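Local coordinates for RTX-adhesin (Marinomonas primoryensis, PDB 5IRB), which binds its Antarctic bacterium to ice and diatoms as a giant calcium-binding adhesin, of which this chain is a piece made of beta-sandwich-like domains in a row, at residues Asp148-Tyr159 and Asp177-Val188; Asp13-Ala23 and Thr101-Ser109. All blocks are in the same frame, centred on the assembly; numbering follows the deposited sequence.

Interaction 1: residues Asp148-Tyr159 and Asp177-Val188. With CA (calcium ion), chain J.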
# COMPACT_ATOMS: atom_id res chain seq x y z
N ASP A 148 8.27 -5.79 -8.98
CA ASP A 148 7.15 -4.98 -9.47
C ASP A 148 7.25 -3.52 -9.02
O ASP A 148 7.87 -3.23 -7.99
CB ASP A 148 5.80 -5.55 -8.99
CG ASP A 148 5.39 -6.83 -9.74
OD1 ASP A 148 6.01 -7.13 -10.79
OD2 ASP A 148 4.44 -7.51 -9.29
N THR A 149 6.63 -2.63 -9.79
CA THR A 149 6.61 -1.21 -9.47
C THR A 149 5.50 -0.88 -8.48
O THR A 149 4.35 -1.29 -8.64
CB THR A 149 6.45 -0.37 -10.74
OG1 THR A 149 7.55 -0.64 -11.61
CG2 THR A 149 6.47 1.11 -10.42
N VAL A 150 5.87 -0.14 -7.43
CA VAL A 150 4.92 0.41 -6.46
C VAL A 150 4.90 1.92 -6.60
O VAL A 150 5.95 2.55 -6.58
CB VAL A 150 5.28 -0.01 -5.03
CG1 VAL A 150 4.41 0.75 -3.98
CG2 VAL A 150 5.13 -1.51 -4.88
N SER A 151 3.72 2.49 -6.79
CA SER A 151 3.63 3.94 -6.94
C SER A 151 2.49 4.57 -6.14
O SER A 151 1.52 3.90 -5.76
CB SER A 151 3.52 4.31 -8.42
OG SER A 151 2.35 3.79 -8.99
N MET A 152 2.62 5.86 -5.88
CA MET A 152 1.64 6.61 -5.11
C MET A 152 1.87 8.07 -5.41
O MET A 152 3.01 8.47 -5.64
CB MET A 152 1.78 6.32 -3.63
CG MET A 152 3.14 6.70 -3.07
SD MET A 152 3.49 5.82 -1.56
CE MET A 152 4.13 4.30 -2.28
N THR A 153 0.80 8.86 -5.44
CA THR A 153 0.93 10.29 -5.63
C THR A 153 0.38 11.01 -4.39
O THR A 153 -0.81 10.91 -4.08
CB THR A 153 0.20 10.76 -6.89
OG1 THR A 153 0.69 10.03 -8.01
CG2 THR A 153 0.46 12.23 -7.12
N ILE A 154 1.26 11.72 -3.70
CA ILE A 154 0.95 12.26 -2.38
C ILE A 154 1.17 13.76 -2.42
O ILE A 154 2.30 14.22 -2.63
CB ILE A 154 1.81 11.61 -1.28
CG1 ILE A 154 1.62 10.10 -1.29
CG2 ILE A 154 1.43 12.17 0.12
CD1 ILE A 154 2.55 9.34 -0.37
N ASN A 155 0.09 14.51 -2.26
CA ASN A 155 0.11 15.96 -2.39
C ASN A 155 0.65 16.38 -3.75
O ASN A 155 1.40 17.35 -3.86
CB ASN A 155 0.94 16.58 -1.27
CG ASN A 155 0.71 18.07 -1.13
OD1 ASN A 155 -0.39 18.56 -1.37
ND2 ASN A 155 1.75 18.80 -0.73
N GLY A 156 0.28 15.64 -4.79
CA GLY A 156 0.73 15.96 -6.13
C GLY A 156 2.10 15.42 -6.49
O GLY A 156 2.53 15.54 -7.63
N THR A 157 2.79 14.81 -5.54
CA THR A 157 4.11 14.29 -5.85
C THR A 157 4.08 12.78 -5.98
O THR A 157 3.62 12.07 -5.08
CB THR A 157 5.14 14.67 -4.76
OG1 THR A 157 5.32 16.09 -4.75
CG2 THR A 157 6.48 13.97 -5.01
N LEU A 158 4.59 12.32 -7.11
CA LEU A 158 4.70 10.90 -7.41
C LEU A 158 5.86 10.29 -6.67
O LEU A 158 6.99 10.74 -6.81
CB LEU A 158 4.88 10.70 -8.92
CG LEU A 158 5.01 9.25 -9.38
CD1 LEU A 158 3.77 8.43 -9.05
CD2 LEU A 158 5.30 9.23 -10.89
N TYR A 159 5.59 9.26 -5.88
CA TYR A 159 6.66 8.48 -5.27
C TYR A 159 6.64 7.08 -5.85
O TYR A 159 5.58 6.47 -5.95
CB TYR A 159 6.51 8.43 -3.75
CG TYR A 159 6.66 9.76 -3.03
CD1 TYR A 159 5.59 10.65 -2.89
CD2 TYR A 159 7.90 10.13 -2.49
CE1 TYR A 159 5.74 11.87 -2.20
CE2 TYR A 159 8.06 11.34 -1.81
CZ TYR A 159 6.98 12.19 -1.66
OH TYR A 159 7.17 13.37 -1.00
N ASP A 177 4.23 16.61 2.47
CA ASP A 177 3.21 16.06 1.59
C ASP A 177 2.18 15.28 2.40
O ASP A 177 0.98 15.44 2.21
CB ASP A 177 3.81 15.16 0.49
CG ASP A 177 4.62 15.96 -0.51
OD1 ASP A 177 4.28 17.15 -0.74
OD2 ASP A 177 5.60 15.41 -1.06
N LEU A 178 2.65 14.46 3.32
CA LEU A 178 1.75 13.67 4.14
C LEU A 178 0.91 14.57 5.05
O LEU A 178 -0.23 14.24 5.34
CB LEU A 178 2.54 12.64 4.97
CG LEU A 178 3.12 11.48 4.13
CD1 LEU A 178 4.18 10.69 4.88
CD2 LEU A 178 1.99 10.55 3.68
N ALA A 179 1.48 15.68 5.50
CA ALA A 179 0.71 16.66 6.29
C ALA A 179 -0.45 17.25 5.50
O ALA A 179 -1.45 17.69 6.09
CB ALA A 179 1.62 17.78 6.81
N GLN A 180 -0.32 17.28 4.17
CA GLN A 180 -1.31 17.94 3.33
C GLN A 180 -2.23 17.00 2.57
O GLN A 180 -3.16 17.45 1.92
CB GLN A 180 -0.61 18.87 2.36
CG GLN A 180 -0.10 20.11 3.03
CD GLN A 180 0.91 20.86 2.20
OE1 GLN A 180 0.55 21.60 1.28
NE2 GLN A 180 2.19 20.68 2.51
N ASP A 181 -1.96 15.70 2.63
CA ASP A 181 -2.72 14.74 1.85
C ASP A 181 -2.92 13.52 2.73
O ASP A 181 -2.04 12.65 2.81
CB ASP A 181 -1.94 14.35 0.57
CG ASP A 181 -2.78 13.54 -0.42
OD1 ASP A 181 -3.93 13.19 -0.10
OD2 ASP A 181 -2.26 13.22 -1.51
N ASN A 182 -4.06 13.43 3.41
CA ASN A 182 -4.23 12.37 4.41
C ASN A 182 -4.89 11.10 3.89
O ASN A 182 -5.06 10.13 4.63
CB ASN A 182 -5.00 12.90 5.62
CG ASN A 182 -6.41 13.35 5.29
OD1 ASN A 182 -6.94 13.10 4.21
ND2 ASN A 182 -7.03 14.04 6.25
N SER A 183 -5.22 11.10 2.60
CA SER A 183 -5.77 9.91 1.96
C SER A 183 -5.28 9.81 0.51
O SER A 183 -5.52 10.69 -0.31
CB SER A 183 -7.29 9.93 2.00
OG SER A 183 -7.79 8.73 1.44
N PHE A 184 -4.62 8.71 0.20
CA PHE A 184 -4.13 8.49 -1.17
C PHE A 184 -4.12 7.03 -1.62
O PHE A 184 -4.07 6.11 -0.80
CB PHE A 184 -2.74 9.10 -1.30
CG PHE A 184 -1.76 8.58 -0.29
CD1 PHE A 184 -1.09 7.38 -0.51
CD2 PHE A 184 -1.53 9.28 0.88
CE1 PHE A 184 -0.20 6.90 0.43
CE2 PHE A 184 -0.63 8.80 1.83
CZ PHE A 184 0.03 7.60 1.59
N GLN A 185 -4.18 6.81 -2.93
CA GLN A 185 -4.01 5.49 -3.51
C GLN A 185 -2.56 5.06 -3.69
O GLN A 185 -1.69 5.88 -4.00
CB GLN A 185 -4.72 5.37 -4.84
CG GLN A 185 -6.21 5.25 -4.70
CD GLN A 185 -6.76 4.17 -5.61
OE1 GLN A 185 -7.65 3.41 -5.21
NE2 GLN A 185 -6.23 4.07 -6.82
N VAL A 186 -2.32 3.78 -3.37
CA VAL A 186 -1.06 3.10 -3.63
C VAL A 186 -1.31 1.92 -4.57
O VAL A 186 -2.24 1.15 -4.34
CB VAL A 186 -0.42 2.60 -2.33
CG1 VAL A 186 0.91 1.96 -2.61
CG2 VAL A 186 -0.22 3.79 -1.38
N SER A 187 -0.50 1.78 -5.61
CA SER A 187 -0.69 0.68 -6.57
C SER A 187 0.54 -0.15 -6.81
O SER A 187 1.67 0.35 -6.69
CB SER A 187 -1.13 1.21 -7.93
OG SER A 187 -2.34 1.92 -7.83
N VAL A 188 0.31 -1.38 -7.25
CA VAL A 188 1.37 -2.26 -7.66
C VAL A 188 1.00 -2.70 -9.06
O VAL A 188 -0.13 -3.09 -9.32
CB VAL A 188 1.57 -3.50 -6.71
CG1 VAL A 188 0.29 -4.34 -6.55
CG2 VAL A 188 2.70 -4.37 -7.23
CA CA J . -5.87 12.80 -1.24
O HOH W 1 2.64 0.82 -9.54
O HOH W 2 -1.37 4.78 -6.96
O HOH W 3 -1.91 7.89 -5.54
O HOH W 4 -1.44 13.60 -4.55
O HOH W 5 4.04 17.86 -3.23
O HOH W 6 2.23 22.02 -1.18
O HOH W 7 -4.17 11.83 -2.83
O HOH W 8 -6.92 12.98 0.89
O HOH W 9 -5.26 14.72 -2.31
O HOH W 10 -7.67 11.58 -2.24

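Interaction 2: residues Asp13-Ala23 and Thr101-Ser109. With CA (calcium ion), chain C.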
# COMPACT_ATOMS: atom_id res chain seq x y z
N ASP A 13 0.01 -29.17 -33.28
CA ASP A 13 1.12 -28.53 -32.57
C ASP A 13 0.60 -27.82 -31.32
O ASP A 13 -0.57 -27.44 -31.27
CB ASP A 13 1.83 -27.52 -33.48
CG ASP A 13 2.41 -28.17 -34.71
OD1 ASP A 13 2.99 -29.26 -34.60
OD2 ASP A 13 2.28 -27.59 -35.81
N PRO A 14 1.48 -27.62 -30.31
CA PRO A 14 1.10 -26.87 -29.11
C PRO A 14 0.46 -25.54 -29.46
O PRO A 14 0.97 -24.83 -30.32
CB PRO A 14 2.44 -26.68 -28.39
CG PRO A 14 3.22 -27.89 -28.78
CD PRO A 14 2.85 -28.17 -30.21
N VAL A 15 -0.65 -25.22 -28.80
CA VAL A 15 -1.39 -24.01 -29.10
C VAL A 15 -0.61 -22.72 -28.81
O VAL A 15 -0.17 -22.49 -27.68
CB VAL A 15 -2.72 -24.00 -28.34
CG1 VAL A 15 -3.42 -22.67 -28.53
CG2 VAL A 15 -3.60 -25.17 -28.82
N THR A 16 -0.43 -21.91 -29.86
CA THR A 16 0.47 -20.75 -29.89
C THR A 16 1.90 -21.06 -29.44
O THR A 16 2.58 -20.20 -28.89
CB THR A 16 -0.04 -19.60 -28.99
OG1 THR A 16 -0.03 -20.01 -27.62
CG2 THR A 16 -1.44 -19.19 -29.38
N GLY A 17 2.35 -22.29 -29.68
CA GLY A 17 3.70 -22.67 -29.29
C GLY A 17 3.92 -22.99 -27.82
O GLY A 17 4.60 -23.97 -27.50
N ASP A 18 3.41 -22.15 -26.91
CA ASP A 18 3.57 -22.41 -25.48
C ASP A 18 2.39 -23.11 -24.79
O ASP A 18 2.42 -23.28 -23.57
CB ASP A 18 3.89 -21.10 -24.74
CG ASP A 18 2.72 -20.12 -24.73
OD1 ASP A 18 1.78 -20.30 -25.51
OD2 ASP A 18 2.76 -19.15 -23.92
N SER A 19 1.38 -23.50 -25.56
CA SER A 19 0.20 -24.20 -25.02
C SER A 19 -0.65 -23.32 -24.08
O SER A 19 -1.54 -23.83 -23.39
CB SER A 19 0.61 -25.47 -24.27
OG SER A 19 1.13 -26.45 -25.16
N VAL A 20 -0.40 -22.00 -24.07
CA VAL A 20 -1.09 -21.07 -23.18
C VAL A 20 -1.77 -19.95 -23.97
O VAL A 20 -1.14 -19.26 -24.77
CB VAL A 20 -0.13 -20.44 -22.14
CG1 VAL A 20 -0.85 -19.37 -21.30
CG2 VAL A 20 0.48 -21.52 -21.24
N ILE A 21 -3.05 -19.76 -23.69
CA ILE A 21 -3.80 -18.66 -24.25
C ILE A 21 -3.96 -17.52 -23.22
O ILE A 21 -4.57 -17.71 -22.17
CB ILE A 21 -5.19 -19.10 -24.71
CG1 ILE A 21 -5.09 -20.13 -25.84
CG2 ILE A 21 -6.00 -17.89 -25.17
CD1 ILE A 21 -4.50 -19.55 -27.11
N ASN A 22 -3.37 -16.37 -23.52
CA ASN A 22 -3.44 -15.22 -22.62
C ASN A 22 -4.50 -14.25 -23.11
O ASN A 22 -5.18 -14.53 -24.10
CB ASN A 22 -2.06 -14.53 -22.47
CG ASN A 22 -1.59 -13.81 -23.74
OD1 ASN A 22 -2.34 -13.59 -24.67
ND2 ASN A 22 -0.32 -13.44 -23.75
N ALA A 23 -4.65 -13.12 -22.41
CA ALA A 23 -5.67 -12.12 -22.70
C ALA A 23 -5.55 -11.59 -24.12
O ALA A 23 -6.55 -11.39 -24.80
CB ALA A 23 -5.58 -10.93 -21.69
N THR A 101 -6.67 -34.85 -30.53
CA THR A 101 -7.06 -33.79 -29.62
C THR A 101 -5.80 -33.05 -29.21
O THR A 101 -4.69 -33.59 -29.33
CB THR A 101 -7.80 -34.30 -28.36
OG1 THR A 101 -6.92 -35.15 -27.62
CG2 THR A 101 -9.09 -35.06 -28.73
N GLU A 102 -6.00 -31.83 -28.71
CA GLU A 102 -4.95 -30.99 -28.17
C GLU A 102 -5.51 -30.18 -27.01
O GLU A 102 -6.42 -29.37 -27.17
CB GLU A 102 -4.40 -30.06 -29.26
CG GLU A 102 -3.14 -29.29 -28.85
CD GLU A 102 -1.99 -30.20 -28.53
OE1 GLU A 102 -1.98 -31.34 -29.03
OE2 GLU A 102 -1.08 -29.78 -27.78
N SER A 103 -4.97 -30.43 -25.83
CA SER A 103 -5.31 -29.64 -24.66
C SER A 103 -4.42 -28.41 -24.57
O SER A 103 -3.33 -28.35 -25.13
CB SER A 103 -5.19 -30.47 -23.39
OG SER A 103 -3.84 -30.75 -23.08
N PHE A 104 -4.93 -27.39 -23.88
CA PHE A 104 -4.19 -26.15 -23.73
C PHE A 104 -4.63 -25.50 -22.43
O PHE A 104 -5.58 -25.96 -21.79
CB PHE A 104 -4.40 -25.23 -24.93
CG PHE A 104 -5.83 -24.87 -25.18
CD1 PHE A 104 -6.66 -25.74 -25.88
CD2 PHE A 104 -6.34 -23.68 -24.72
CE1 PHE A 104 -7.97 -25.42 -26.11
CE2 PHE A 104 -7.66 -23.35 -24.95
CZ PHE A 104 -8.48 -24.23 -25.64
N ILE A 105 -3.90 -24.46 -22.04
CA ILE A 105 -4.20 -23.69 -20.83
C ILE A 105 -4.71 -22.29 -21.17
O ILE A 105 -4.14 -21.61 -22.02
CB ILE A 105 -2.96 -23.59 -19.95
CG1 ILE A 105 -2.50 -25.00 -19.56
CG2 ILE A 105 -3.19 -22.65 -18.73
CD1 ILE A 105 -1.14 -25.04 -18.92
N VAL A 106 -5.77 -21.86 -20.49
CA VAL A 106 -6.24 -20.49 -20.60
C VAL A 106 -5.93 -19.72 -19.31
O VAL A 106 -6.37 -20.10 -18.23
CB VAL A 106 -7.74 -20.41 -20.89
CG1 VAL A 106 -8.20 -18.96 -21.00
CG2 VAL A 106 -8.07 -21.16 -22.19
N LYS A 107 -5.17 -18.63 -19.47
CA LYS A 107 -4.71 -17.74 -18.40
C LYS A 107 -4.77 -16.32 -18.90
O LYS A 107 -3.80 -15.81 -19.45
CB LYS A 107 -3.29 -18.10 -17.97
CG LYS A 107 -2.76 -17.36 -16.74
CD LYS A 107 -3.55 -17.64 -15.47
CE LYS A 107 -2.95 -16.86 -14.28
NZ LYS A 107 -1.51 -17.21 -14.08
N THR A 108 -5.92 -15.68 -18.73
CA THR A 108 -6.12 -14.37 -19.33
C THR A 108 -6.06 -13.22 -18.33
O THR A 108 -6.07 -12.06 -18.74
CB THR A 108 -7.48 -14.32 -20.01
OG1 THR A 108 -8.48 -14.69 -19.05
CG2 THR A 108 -7.54 -15.29 -21.21
N SER A 109 -5.99 -13.53 -17.04
CA SER A 109 -5.65 -12.51 -16.05
C SER A 109 -5.04 -13.10 -14.79
O SER A 109 -4.97 -14.32 -14.62
CB SER A 109 -6.89 -11.68 -15.67
OG SER A 109 -7.89 -12.50 -15.12
CA CA C . 0.61 -18.15 -25.94
O HOH W 11 -1.34 -27.21 -26.61
O HOH W 12 2.68 -17.99 -27.32
O HOH W 13 1.16 -16.83 -23.54
O HOH W 14 2.25 -15.91 -25.21

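Interaction 1: residues Asp148-Tyr159 and Asp177-Val188
Asp-181 divides its carboxylate between a metal and a backbone: OD1 binds the calcium ion at 2.3 Å, while OD2 accepts Asn-155 N at 2.8 Å through its anti lone pair, in a nearly straight bond (175° at the hydrogen). CG lies anti to the backbone N (chi1 -170°), which carries the group across to the Ile-154 to Thr-157 type I' turn. Asp-177 grips the same hairpin with both oxygens. Its OD2 takes the Tyr-159 hydroxyl at 2.6 Å at the ring edge, and its OD1 takes Asn-155 ND2 at 3.0 Å, the amide and carboxylate planes standing 60° apart. Just before the turn, Ile-154 lays CG1 over the centre of the Phe-184 ring, 3.7 Å from the centroid, a CH-pi contact; Met-152 SD approaches that ring obliquely. Farther along, Ser-151 and Ser-187 form an antiparallel hydrogen-bonded pair, whereas near Gln-185 the strands part and water 3 links Thr-153 N to Gln-185 O. Ser-183 O and four waters complete the calcium shell, and one of them, water 7, also donates to Asp-181 OD2. Strands 149-154 and 183-191 are antiparallel neighbours in a mixed five-stranded sheet, Asp-181 tying the hairpin turn to a calcium site.

Interaction 2: residues Asp13-Ala23 and Thr101-Ser109
Phe-104 and Ile-21 meet obliquely, CG1 of the isoleucine lying 3.9 Å from CD2 of the ring. Val-15 reaches the root of the same side chain, its CG2 resting 4.0 Å from Phe-104 CB, and the two side chains also run at a slant. Beyond it, the side chains of Val-15 and Glu-102 run antiparallel, CG2 of the valine alongside CG of the glutamate. The bend of Glu-102 at chi2 (62°) leaves OE2 facing the loop near Pro-14, where it accepts from water 11; this water also donates to Ser-103 O and accepts from Val-15 N and Ser-19 OG, a four-bond bridge between the segments. Leu-74 of helix 71-76 packs on both Ile-21 and Phe-104.

The backbones make a short parallel ladder, with strand 20-21 at the border of a mixed five-stranded sheet beside strand 95-106. Ile-105 is gripped through both its N and its O, the parallel pattern: on either side of Val-20, its N donates to Ser-19 O at 2.8 Å and its O accepts Ile-21 N at 2.7 Å, with Lys-107 N to Ile-21 O continuing the series. Val-20 and Ile-105 point to one face of the sheet, Ile-21 and Val-106 to the other.

Calcium is bound by the loop, through Thr-16 OG1 and Asp-18 OD1 at 2.5 Å, together with the first strand residue, through Val-20 O, and Glu-25 adds its carboxylate. Asp-18 OD1 also accepts Val-20 N in an Asx turn, the donor standing 71° above the carboxylate plane. Val-20 O turns to the metal, while Ser-19 O and Ile-21 N and O bond to residues 105-107. Thr-108 CG2 lies 3.7 Å from Asn-22 C where the ladder ends.

In the fold
Interaction 2 comes first along the chain and closes before interaction 1 opens; their centres are 38 Å apart and their nearest atoms about 12 Å, without touching. They sit in two different sheets of equivalent strand order. Interaction 2 joins the first and last strands of its sheet, 20-21 and 95-106, whereas interaction 1 lies further across the following sheet, between 149-154 and 183-191. Lys-107, Asn-22 and Ala-23 of interaction 2 reach the 192-196 loop, which follows strand 183-191 of interaction 1, so one unit abuts the next. Separate calcium ions serve the two contacts, consistent with metal stiffening an extended chain with a 42 Å radius of gyration.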